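Local coordinates for protein peptidase S15/CocE/NonD (Thaumarchaeota archaeon SCGC AB-539-E09, PDB 4PF1) that is an aminopeptidase of the serine peptidase type, with an alpha/beta hydrolase fold, that probably cleaves residues from the N-terminal end of peptides, at residues A[185-195]-A[295-305]; A[482-493]-A[615-626]. All coordinates share one frame; numbering follows the deposited sequence.

Interaction 1: residues A[185-195]-A[295-305]; sequences ASMVDGWMGDD and DQEDIYGSPKL. With GOL (glycerol), chain I.
Loop 185-195 follows strand 178-184 of an alpha/beta hydrolase sheet, and the segment 295-305, which leads into helix 301-309, follows the neighbouring strand 287-292. Asp194 joins them through its carboxylate. OD1 accepts from Gly301 N at 3.0 Å on its syn lone pair and, weakly, from Tyr300 N, while OD2 takes Val188 N and Asp189 N from opposite faces of the carboxylate plane. With an alanine here, the four amides would probably lose their shared acceptor and the 185-195 loop could shift against helix 301-309. Tyr300 CG stands opposite the backbone N (chi1 172°), which carries the ring to Met192, whose CB lies over one face, 4.0 Å from the ring centroid, in a CH-pi contact. Val188 CG2 packs on Gly301 CA and, at 3.7 Å, on Leu305 CD1. Asp195 OD2 and Asp298 OD1 lie 2.7 Å apart. Glycerol O2 donates to Glu297 OE2 at 3.0 Å, its O1 more weakly to Asp195 OD2, and Glu297 OE1 accepts from Trp453 NE1. Asp295 OD1 accepts from Glu297 N and Asp298 N in an Asx motif, and its OD2 bonds His328 ND1, an arrangement consistent with the acid of a Ser-His-Asp catalytic triad.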
loop_
_atom_site.group_PDB
_atom_site.type_symbol
_atom_site.label_atom_id
_atom_site.label_comp_id
_atom_site.label_asym_id
_atom_site.label_seq_id
_atom_site.Cartn_x
_atom_site.Cartn_y
_atom_site.Cartn_z
ATOM N N ALA A 185 8.690 -28.183 11.038
ATOM C CA ALA A 185 8.127 -27.533 12.239
ATOM C C ALA A 185 7.085 -28.419 12.974
ATOM O O ALA A 185 5.967 -27.972 13.234
ATOM C CB ALA A 185 7.483 -26.218 11.829
ATOM N N SER A 186 7.461 -29.670 13.285
ATOM C CA SER A 186 6.574 -30.680 13.860
ATOM C C SER A 186 6.093 -30.376 15.273
ATOM O O SER A 186 6.800 -29.739 16.061
ATOM C CB SER A 186 7.261 -32.041 13.862
ATOM O OG SER A 186 7.577 -32.453 12.543
ATOM N N MET A 187 4.887 -30.885 15.601
ATOM C CA MET A 187 4.322 -30.839 16.944
ATOM C C MET A 187 4.996 -31.963 17.727
ATOM O O MET A 187 4.831 -33.134 17.370
ATOM C CB MET A 187 2.787 -31.019 16.899
ATOM C CG MET A 187 2.053 -29.904 16.162
ATOM S SD MET A 187 0.269 -30.202 15.980
ATOM C CE MET A 187 -0.254 -30.040 17.647
ATOM N N VAL A 188 5.851 -31.618 18.699
ATOM C CA VAL A 188 6.631 -32.622 19.437
ATOM C C VAL A 188 6.211 -32.659 20.908
ATOM O O VAL A 188 5.881 -33.729 21.420
ATOM C CB VAL A 188 8.154 -32.380 19.255
ATOM C CG1 VAL A 188 8.991 -33.210 20.227
ATOM C CG2 VAL A 188 8.573 -32.654 17.815
ATOM N N ASP A 189 6.238 -31.507 21.588
ATOM C CA ASP A 189 5.811 -31.439 22.976
ATOM C C ASP A 189 4.943 -30.207 23.175
ATOM O O ASP A 189 5.455 -29.089 23.300
ATOM C CB ASP A 189 7.011 -31.457 23.942
ATOM C CG ASP A 189 6.663 -31.923 25.348
ATOM O OD1 ASP A 189 5.590 -31.526 25.861
ATOM O OD2 ASP A 189 7.495 -32.621 25.961
ATOM N N GLY A 190 3.630 -30.437 23.200
ATOM C CA GLY A 190 2.617 -29.398 23.347
ATOM C C GLY A 190 2.608 -28.695 24.690
ATOM O O GLY A 190 1.988 -27.642 24.826
ATOM N N TRP A 191 3.299 -29.266 25.690
ATOM C CA TRP A 191 3.373 -28.692 27.034
ATOM C C TRP A 191 4.714 -27.996 27.262
ATOM O O TRP A 191 4.738 -26.884 27.797
ATOM C CB TRP A 191 3.151 -29.779 28.095
ATOM C CG TRP A 191 2.848 -29.253 29.469
ATOM C CD1 TRP A 191 1.622 -29.162 30.058
ATOM C CD2 TRP A 191 3.795 -28.786 30.440
ATOM N NE1 TRP A 191 1.744 -28.662 31.333
ATOM C CE2 TRP A 191 3.067 -28.423 31.594
ATOM C CE3 TRP A 191 5.193 -28.627 30.445
ATOM C CZ2 TRP A 191 3.689 -27.930 32.747
ATOM C CZ3 TRP A 191 5.803 -28.123 31.579
ATOM C CH2 TRP A 191 5.057 -27.783 32.714
ATOM N N MET A 192 5.835 -28.668 26.908
ATOM C CA MET A 192 7.177 -28.128 27.135
ATOM C C MET A 192 7.421 -26.819 26.384
ATOM O O MET A 192 7.918 -25.872 26.989
ATOM C CB MET A 192 8.272 -29.152 26.795
ATOM C CG MET A 192 8.572 -30.130 27.931
ATOM S SD MET A 192 9.031 -29.367 29.521
ATOM C CE MET A 192 10.554 -28.530 29.062
ATOM N N GLY A 193 7.064 -26.756 25.103
ATOM C CA GLY A 193 7.283 -25.519 24.356
ATOM C C GLY A 193 6.751 -25.427 22.942
ATOM O O GLY A 193 7.252 -24.616 22.157
ATOM N N ASP A 194 5.719 -26.208 22.599
ATOM C CA ASP A 194 5.184 -26.104 21.252
ATOM C C ASP A 194 3.852 -25.303 21.219
ATOM O O ASP A 194 3.887 -24.099 21.464
ATOM C CB ASP A 194 5.093 -27.470 20.550
ATOM C CG ASP A 194 6.440 -27.988 20.035
ATOM O OD1 ASP A 194 7.312 -27.153 19.695
ATOM O OD2 ASP A 194 6.614 -29.222 19.961
ATOM N N ASP A 195 2.712 -25.935 20.895
ATOM C CA ASP A 195 1.451 -25.216 20.659
ATOM C C ASP A 195 0.595 -24.848 21.878
ATOM O O ASP A 195 0.034 -23.753 21.887
ATOM C CB ASP A 195 0.566 -26.002 19.687
ATOM C CG ASP A 195 1.135 -26.070 18.292
ATOM O OD1 ASP A 195 1.134 -25.031 17.602
ATOM O OD2 ASP A 195 1.576 -27.159 17.891
ATOM N N ASP A 295 9.852 -19.616 14.385
ATOM C CA ASP A 295 8.615 -20.390 14.384
ATOM C C ASP A 295 7.735 -19.991 15.582
ATOM O O ASP A 295 8.046 -20.336 16.721
ATOM C CB ASP A 295 8.932 -21.896 14.416
ATOM C CG ASP A 295 7.777 -22.775 13.993
ATOM O OD1 ASP A 295 6.667 -22.605 14.538
ATOM O OD2 ASP A 295 7.974 -23.615 13.107
ATOM N N GLN A 296 6.628 -19.266 15.311
ATOM C CA GLN A 296 5.709 -18.752 16.331
ATOM C C GLN A 296 4.728 -19.828 16.864
ATOM O O GLN A 296 3.872 -19.513 17.701
ATOM C CB GLN A 296 4.939 -17.527 15.779
ATOM C CG GLN A 296 3.794 -17.852 14.786
ATOM C CD GLN A 296 4.214 -18.178 13.363
ATOM O OE1 GLN A 296 5.398 -18.315 13.037
ATOM N NE2 GLN A 296 3.231 -18.345 12.483
ATOM N N GLU A 297 4.862 -21.093 16.408
ATOM C CA GLU A 297 3.951 -22.148 16.843
ATOM C C GLU A 297 4.675 -23.372 17.414
ATOM O O GLU A 297 4.253 -23.881 18.454
ATOM C CB GLU A 297 3.016 -22.563 15.700
ATOM C CG GLU A 297 1.965 -21.505 15.380
ATOM C CD GLU A 297 0.832 -21.909 14.456
ATOM O OE1 GLU A 297 0.045 -21.014 14.070
ATOM O OE2 GLU A 297 0.711 -23.113 14.138
ATOM N N ASP A 298 5.739 -23.855 16.743
ATOM C CA ASP A 298 6.479 -25.050 17.188
ATOM C C ASP A 298 7.996 -24.804 17.154
ATOM O O ASP A 298 8.715 -25.432 16.371
ATOM C CB ASP A 298 6.099 -26.272 16.324
ATOM C CG ASP A 298 4.632 -26.639 16.409
ATOM O OD1 ASP A 298 4.249 -27.312 17.378
ATOM O OD2 ASP A 298 3.875 -26.252 15.504
ATOM N N ILE A 299 8.479 -23.893 18.025
ATOM C CA ILE A 299 9.893 -23.492 18.105
ATOM C C ILE A 299 10.754 -24.482 18.945
ATOM O O ILE A 299 11.986 -24.408 18.905
ATOM C CB ILE A 299 9.988 -22.034 18.661
ATOM C CG1 ILE A 299 11.260 -21.315 18.165
ATOM C CG2 ILE A 299 9.823 -21.972 20.193
ATOM C CD1 ILE A 299 11.101 -19.835 17.959
ATOM N N TYR A 300 10.104 -25.389 19.693
ATOM C CA TYR A 300 10.766 -26.342 20.595
ATOM C C TYR A 300 11.073 -27.688 19.914
ATOM O O TYR A 300 12.153 -28.256 20.122
ATOM C CB TYR A 300 9.864 -26.568 21.833
ATOM C CG TYR A 300 10.314 -27.659 22.780
ATOM C CD1 TYR A 300 11.119 -27.368 23.877
ATOM C CD2 TYR A 300 9.852 -28.964 22.640
ATOM C CE1 TYR A 300 11.521 -28.364 24.763
ATOM C CE2 TYR A 300 10.262 -29.973 23.508
ATOM C CZ TYR A 300 11.091 -29.667 24.575
ATOM O OH TYR A 300 11.464 -30.646 25.458
ATOM N N GLY A 301 10.101 -28.191 19.164
ATOM C CA GLY A 301 10.119 -29.504 18.533
ATOM C C GLY A 301 11.331 -29.961 17.744
ATOM O O GLY A 301 11.948 -30.973 18.093
ATOM N N SER A 302 11.612 -29.290 16.618
ATOM C CA SER A 302 12.670 -29.678 15.677
ATOM C C SER A 302 14.093 -29.745 16.314
ATOM O O SER A 302 14.736 -30.789 16.170
ATOM C CB SER A 302 12.658 -28.774 14.452
ATOM O OG SER A 302 11.382 -28.810 13.831
ATOM N N PRO A 303 14.600 -28.715 17.058
ATOM C CA PRO A 303 15.937 -28.863 17.674
ATOM C C PRO A 303 15.986 -29.966 18.741
ATOM O O PRO A 303 17.003 -30.653 18.850
ATOM C CB PRO A 303 16.216 -27.485 18.273
ATOM C CG PRO A 303 14.898 -26.845 18.409
ATOM C CD PRO A 303 14.020 -27.384 17.341
ATOM N N LYS A 304 14.878 -30.166 19.499
ATOM C CA LYS A 304 14.801 -31.233 20.510
ATOM C C LYS A 304 14.809 -32.612 19.823
ATOM O O LYS A 304 15.400 -33.553 20.355
ATOM C CB LYS A 304 13.556 -31.066 21.410
ATOM C CG LYS A 304 13.524 -32.003 22.626
ATOM C CD LYS A 304 14.295 -31.442 23.825
ATOM C CE LYS A 304 14.486 -32.464 24.925
ATOM N NZ LYS A 304 13.225 -32.760 25.656
ATOM N N LEU A 305 14.192 -32.713 18.616
ATOM C CA LEU A 305 14.181 -33.946 17.819
ATOM C C LEU A 305 15.591 -34.334 17.415
ATOM O O LEU A 305 15.985 -35.476 17.630
ATOM C CB LEU A 305 13.305 -33.803 16.561
ATOM C CG LEU A 305 11.824 -34.105 16.707
ATOM C CD1 LEU A 305 11.102 -33.857 15.394
ATOM C CD2 LEU A 305 11.586 -35.542 17.177
HETATM C C1 GOL I . -1.768 -26.360 15.374
HETATM O O1 GOL I . -0.498 -26.962 15.592
HETATM C C2 GOL I . -1.757 -24.905 15.783
HETATM O O2 GOL I . -2.102 -24.087 14.657
HETATM C C3 GOL I . -2.753 -24.694 16.901
HETATM O O3 GOL I . -3.038 -23.313 17.087
HETATM O O HOH W 1 10.437 -30.969 12.533
HETATM O O HOH W 2 9.034 -28.018 15.535
HETATM O O HOH W 3 10.047 -32.943 25.288
HETATM O O HOH W 4 6.350 -23.071 20.009
#

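Interaction 2: residues A[482-493]-A[615-626]; sequences LRVAGQPVARLF and EYPTAIEIHIIS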
loop_
_atom_site.group_PDB
_atom_site.type_symbol
_atom_site.label_atom_id
_atom_site.label_comp_id
_atom_site.label_asym_id
_atom_site.label_seq_id
_atom_site.Cartn_x
_atom_site.Cartn_y
_atom_site.Cartn_z
ATOM N N LEU A 482 29.669 -10.020 17.029
ATOM C CA LEU A 482 29.550 -11.055 18.057
ATOM C C LEU A 482 28.652 -12.180 17.533
ATOM O O LEU A 482 27.476 -11.950 17.249
ATOM C CB LEU A 482 28.991 -10.458 19.363
ATOM C CG LEU A 482 29.202 -11.283 20.628
ATOM C CD1 LEU A 482 29.622 -10.403 21.779
ATOM C CD2 LEU A 482 27.948 -12.048 20.996
ATOM N N ARG A 483 29.221 -13.379 17.369
ATOM C CA ARG A 483 28.516 -14.542 16.829
ATOM C C ARG A 483 28.005 -15.448 17.938
ATOM O O ARG A 483 28.779 -15.838 18.810
ATOM C CB ARG A 483 29.438 -15.353 15.895
ATOM C CG ARG A 483 29.956 -14.595 14.673
ATOM C CD ARG A 483 30.697 -15.527 13.730
ATOM N NE ARG A 483 29.793 -16.486 13.088
ATOM C CZ ARG A 483 30.142 -17.714 12.719
ATOM N NH1 ARG A 483 31.375 -18.152 12.935
ATOM N NH2 ARG A 483 29.257 -18.519 12.149
ATOM N N VAL A 484 26.712 -15.816 17.885
ATOM C CA VAL A 484 26.094 -16.734 18.854
ATOM C C VAL A 484 25.454 -17.922 18.115
ATOM O O VAL A 484 24.933 -17.756 17.012
ATOM C CB VAL A 484 25.074 -16.047 19.808
ATOM C CG1 VAL A 484 25.778 -15.154 20.828
ATOM C CG2 VAL A 484 24.004 -15.273 19.032
ATOM N N ALA A 485 25.526 -19.117 18.715
ATOM C CA ALA A 485 24.943 -20.335 18.156
ATOM C C ALA A 485 24.475 -21.269 19.270
ATOM O O ALA A 485 25.071 -21.302 20.344
ATOM C CB ALA A 485 25.948 -21.045 17.261
ATOM N N GLY A 486 23.406 -22.003 19.008
ATOM C CA GLY A 486 22.851 -22.949 19.964
ATOM C C GLY A 486 21.674 -22.419 20.748
ATOM O O GLY A 486 20.961 -21.520 20.292
ATOM N N GLN A 487 21.451 -22.995 21.929
ATOM C CA GLN A 487 20.335 -22.622 22.777
ATOM C C GLN A 487 20.799 -21.757 23.958
ATOM O O GLN A 487 21.535 -22.242 24.818
ATOM C CB GLN A 487 19.588 -23.882 23.272
ATOM C CG GLN A 487 18.580 -23.619 24.394
ATOM C CD GLN A 487 17.570 -24.722 24.524
ATOM O OE1 GLN A 487 17.868 -25.818 25.008
ATOM N NE2 GLN A 487 16.340 -24.443 24.123
ATOM N N PRO A 488 20.343 -20.481 24.036
ATOM C CA PRO A 488 20.654 -19.671 25.221
ATOM C C PRO A 488 19.842 -20.161 26.420
ATOM O O PRO A 488 18.725 -20.648 26.244
ATOM C CB PRO A 488 20.238 -18.251 24.812
ATOM C CG PRO A 488 19.788 -18.341 23.368
ATOM C CD PRO A 488 19.442 -19.758 23.118
ATOM N N VAL A 489 20.412 -20.085 27.624
ATOM C CA VAL A 489 19.717 -20.517 28.837
ATOM C C VAL A 489 19.723 -19.367 29.844
ATOM O O VAL A 489 20.784 -18.833 30.173
ATOM C CB VAL A 489 20.303 -21.829 29.439
ATOM C CG1 VAL A 489 19.639 -22.174 30.773
ATOM C CG2 VAL A 489 20.164 -22.997 28.458
ATOM N N ALA A 490 18.531 -18.960 30.294
ATOM C CA ALA A 490 18.404 -17.894 31.271
ATOM C C ALA A 490 18.529 -18.457 32.676
ATOM O O ALA A 490 17.731 -19.314 33.079
ATOM C CB ALA A 490 17.073 -17.173 31.102
ATOM N N ARG A 491 19.573 -18.029 33.400
ATOM C CA ARG A 491 19.769 -18.407 34.792
ATOM C C ARG A 491 19.251 -17.246 35.606
ATOM O O ARG A 491 19.961 -16.262 35.808
ATOM C CB ARG A 491 21.243 -18.731 35.084
ATOM C CG ARG A 491 21.455 -19.409 36.434
ATOM C CD ARG A 491 22.906 -19.775 36.666
ATOM N NE ARG A 491 23.729 -18.603 36.970
ATOM C CZ ARG A 491 24.670 -18.120 36.164
ATOM N NH1 ARG A 491 24.931 -18.713 35.004
ATOM N NH2 ARG A 491 25.362 -17.043 36.512
ATOM N N LEU A 492 17.957 -17.290 35.932
ATOM C CA LEU A 492 17.275 -16.190 36.589
ATOM C C LEU A 492 17.123 -16.410 38.086
ATOM O O LEU A 492 16.544 -17.406 38.515
ATOM C CB LEU A 492 15.893 -15.978 35.936
ATOM C CG LEU A 492 15.015 -14.872 36.532
ATOM C CD1 LEU A 492 15.446 -13.494 36.028
ATOM C CD2 LEU A 492 13.552 -15.119 36.224
ATOM N N PHE A 493 17.634 -15.456 38.875
ATOM C CA PHE A 493 17.474 -15.429 40.323
ATOM C C PHE A 493 16.473 -14.334 40.625
ATOM O O PHE A 493 16.775 -13.151 40.439
ATOM C CB PHE A 493 18.820 -15.192 41.033
ATOM C CG PHE A 493 19.790 -16.346 40.946
ATOM C CD1 PHE A 493 19.782 -17.356 41.901
ATOM C CD2 PHE A 493 20.727 -16.414 39.922
ATOM C CE1 PHE A 493 20.699 -18.410 41.835
ATOM C CE2 PHE A 493 21.618 -17.485 39.837
ATOM C CZ PHE A 493 21.605 -18.471 40.801
ATOM N N GLU A 615 26.206 -14.128 45.009
ATOM C CA GLU A 615 25.394 -15.263 45.456
ATOM C C GLU A 615 24.288 -15.595 44.442
ATOM O O GLU A 615 24.049 -16.774 44.168
ATOM C CB GLU A 615 24.776 -14.948 46.833
ATOM C CG GLU A 615 24.015 -16.107 47.466
ATOM C CD GLU A 615 23.437 -15.835 48.844
ATOM O OE1 GLU A 615 23.103 -14.664 49.138
ATOM O OE2 GLU A 615 23.287 -16.806 49.621
ATOM N N TYR A 616 23.605 -14.560 43.903
ATOM C CA TYR A 616 22.506 -14.727 42.943
ATOM C C TYR A 616 22.836 -14.038 41.588
ATOM O O TYR A 616 22.271 -12.980 41.290
ATOM C CB TYR A 616 21.186 -14.167 43.526
ATOM C CG TYR A 616 20.827 -14.677 44.908
ATOM C CD1 TYR A 616 20.507 -16.016 45.119
ATOM C CD2 TYR A 616 20.713 -13.803 45.986
ATOM C CE1 TYR A 616 20.139 -16.483 46.380
ATOM C CE2 TYR A 616 20.345 -14.259 47.253
ATOM C CZ TYR A 616 20.062 -15.602 47.445
ATOM O OH TYR A 616 19.692 -16.058 48.689
ATOM N N PRO A 617 23.753 -14.601 40.755
ATOM C CA PRO A 617 24.103 -13.913 39.502
ATOM C C PRO A 617 23.171 -14.251 38.331
ATOM O O PRO A 617 23.386 -15.243 37.620
ATOM C CB PRO A 617 25.546 -14.363 39.242
ATOM C CG PRO A 617 25.664 -15.693 39.917
ATOM C CD PRO A 617 24.558 -15.829 40.937
ATOM N N THR A 618 22.144 -13.401 38.111
ATOM C CA THR A 618 21.236 -13.555 36.974
ATOM C C THR A 618 22.018 -13.271 35.699
ATOM O O THR A 618 22.706 -12.248 35.614
ATOM C CB THR A 618 20.005 -12.647 37.117
ATOM O OG1 THR A 618 19.232 -13.085 38.236
ATOM C CG2 THR A 618 19.138 -12.625 35.855
ATOM N N ALA A 619 21.961 -14.206 34.731
ATOM C CA ALA A 619 22.688 -14.088 33.469
ATOM C C ALA A 619 22.076 -14.943 32.386
ATOM O O ALA A 619 21.357 -15.902 32.678
ATOM C CB ALA A 619 24.142 -14.504 33.669
ATOM N N ILE A 620 22.407 -14.626 31.129
ATOM C CA ILE A 620 22.043 -15.441 29.977
ATOM C C ILE A 620 23.264 -16.276 29.631
ATOM O O ILE A 620 24.350 -15.725 29.429
ATOM C CB ILE A 620 21.553 -14.593 28.765
ATOM C CG1 ILE A 620 20.381 -13.642 29.138
ATOM C CG2 ILE A 620 21.216 -15.485 27.551
ATOM C CD1 ILE A 620 19.117 -14.297 29.709
ATOM N N GLU A 621 23.108 -17.600 29.629
ATOM C CA GLU A 621 24.190 -18.514 29.281
ATOM C C GLU A 621 24.152 -18.721 27.779
ATOM O O GLU A 621 23.246 -19.386 27.273
ATOM C CB GLU A 621 24.056 -19.842 30.046
ATOM C CG GLU A 621 24.067 -19.688 31.562
ATOM C CD GLU A 621 23.771 -20.948 32.357
ATOM O OE1 GLU A 621 23.518 -22.008 31.739
ATOM O OE2 GLU A 621 23.801 -20.874 33.606
ATOM N N ILE A 622 25.066 -18.054 27.053
ATOM C CA ILE A 622 25.118 -18.105 25.589
ATOM C C ILE A 622 26.423 -18.729 25.094
ATOM O O ILE A 622 27.461 -18.625 25.752
ATOM C CB ILE A 622 24.892 -16.712 24.941
ATOM C CG1 ILE A 622 25.403 -15.563 25.831
ATOM C CG2 ILE A 622 23.434 -16.513 24.563
ATOM C CD1 ILE A 622 26.710 -15.026 25.428
ATOM N N HIS A 623 26.362 -19.357 23.915
ATOM C CA HIS A 623 27.498 -20.018 23.295
ATOM C C HIS A 623 28.033 -19.160 22.132
ATOM O O HIS A 623 27.436 -19.130 21.052
ATOM C CB HIS A 623 27.078 -21.425 22.834
ATOM C CG HIS A 623 28.174 -22.226 22.215
ATOM N ND1 HIS A 623 29.169 -22.802 22.985
ATOM C CD2 HIS A 623 28.368 -22.566 20.919
ATOM C CE1 HIS A 623 29.947 -23.449 22.135
ATOM N NE2 HIS A 623 29.501 -23.340 20.880
ATOM N N ILE A 624 29.131 -18.415 22.386
ATOM C CA ILE A 624 29.765 -17.538 21.393
ATOM C C ILE A 624 30.780 -18.343 20.581
ATOM O O ILE A 624 31.584 -19.080 21.150
ATOM C CB ILE A 624 30.409 -16.271 22.056
ATOM C CG1 ILE A 624 29.331 -15.387 22.720
ATOM C CG2 ILE A 624 31.245 -15.457 21.044
ATOM C CD1 ILE A 624 29.869 -14.169 23.524
ATOM N N ILE A 625 30.727 -18.211 19.251
ATOM C CA ILE A 625 31.635 -18.917 18.348
ATOM C C ILE A 625 32.546 -17.911 17.622
ATOM O O ILE A 625 32.130 -16.784 17.352
ATOM C CB ILE A 625 30.863 -19.846 17.360
ATOM C CG1 ILE A 625 29.802 -19.071 16.536
ATOM C CG2 ILE A 625 30.234 -21.031 18.115
ATOM C CD1 ILE A 625 29.140 -19.881 15.391
ATOM N N SER A 626 33.801 -18.311 17.352
ATOM C CA SER A 626 34.773 -17.453 16.673
ATOM C C SER A 626 34.776 -17.723 15.159
ATOM O O SER A 626 34.367 -16.821 14.395
ATOM C CB SER A 626 36.167 -17.653 17.262
ATOM O OG SER A 626 36.184 -17.342 18.645
ATOM O OXT SER A 626 35.133 -18.850 14.747
HETATM O O HOH W 5 31.985 -13.973 18.011
#
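Arg491 and Glu621 meet through their side chains beside an antiparallel backbone pairing. Arg491 NH1 donates to Glu621 OE2 at 2.8 Å, lying on the anti lone pair of that oxygen, which itself sits almost in the guanidinium plane; the two flat groups are turned 38° apart. The arginine reaches there with CG anti to the backbone N (chi1 -168°) and a bend at chi3, which also brings NH2 within a weak bond of Pro617 O. In the backbone beside these side chains, Val489 and Glu621 exchange two bonds, Glu621 N to Val489 O being 2.7 Å, and Arg491 and Ala619 exchange two more. On the other face of the sheet Ala490 CB touches Ile620 CD1. Pro488 CB rests 3.6 Å from Ile622 CG2.

At one end, Phe493 N donates to Thr618 OG1 at 2.9 Å, a hydroxyl also hydrogen-bonded to Trp611 O, and Tyr616 CA lies over the Phe493 ring, 3.8 Å from its centroid, as a CH-pi contact. At the other, the register shifts by two beyond Gly486 and Gln487. Ala485 N there bonds His623 O, Ile625 N bonds Arg483 O, and Ile625 CD1 lies over one face of the Arg483 guanidinium, 3.5 Å from NH2. A water joins Arg483 N to Ile625 O.

Second partners fix the charged groups: Asp405 also holds Arg491 NH1, Tyr403 OH bonds Glu621 OE1, and Glu379 forms a salt bridge with Arg483 NE. Strand 606-625 runs between 489-496 and 401-408 in the C-terminal beta domain, with Val505 and Ile507 of strand 502-510 packing on Ile620, while strand 482-486 pairs on with 562-566.

How the interactions relate
Interactions 1 and 2 belong to different parts of the chain, the first to the S15 catalytic region and the second to the C-terminal non-catalytic region. Their centres are 21 Å apart and their nearest atoms about 6 Å, so they do not touch. Interaction 1 lies close to the middle of the chain, about 5 Å from its centre, and carries the probable triad acid; a glycerol is hydrogen-bonded to Ser161 OG, the likely nucleophile, consistent with a pocket here. Interaction 2, about 23 Å from the chain centre, is sheet pairing. Trp453, from the C-terminal region, bonds Glu297 of interaction 1 and links the two regions beside the glycerol held by Glu297.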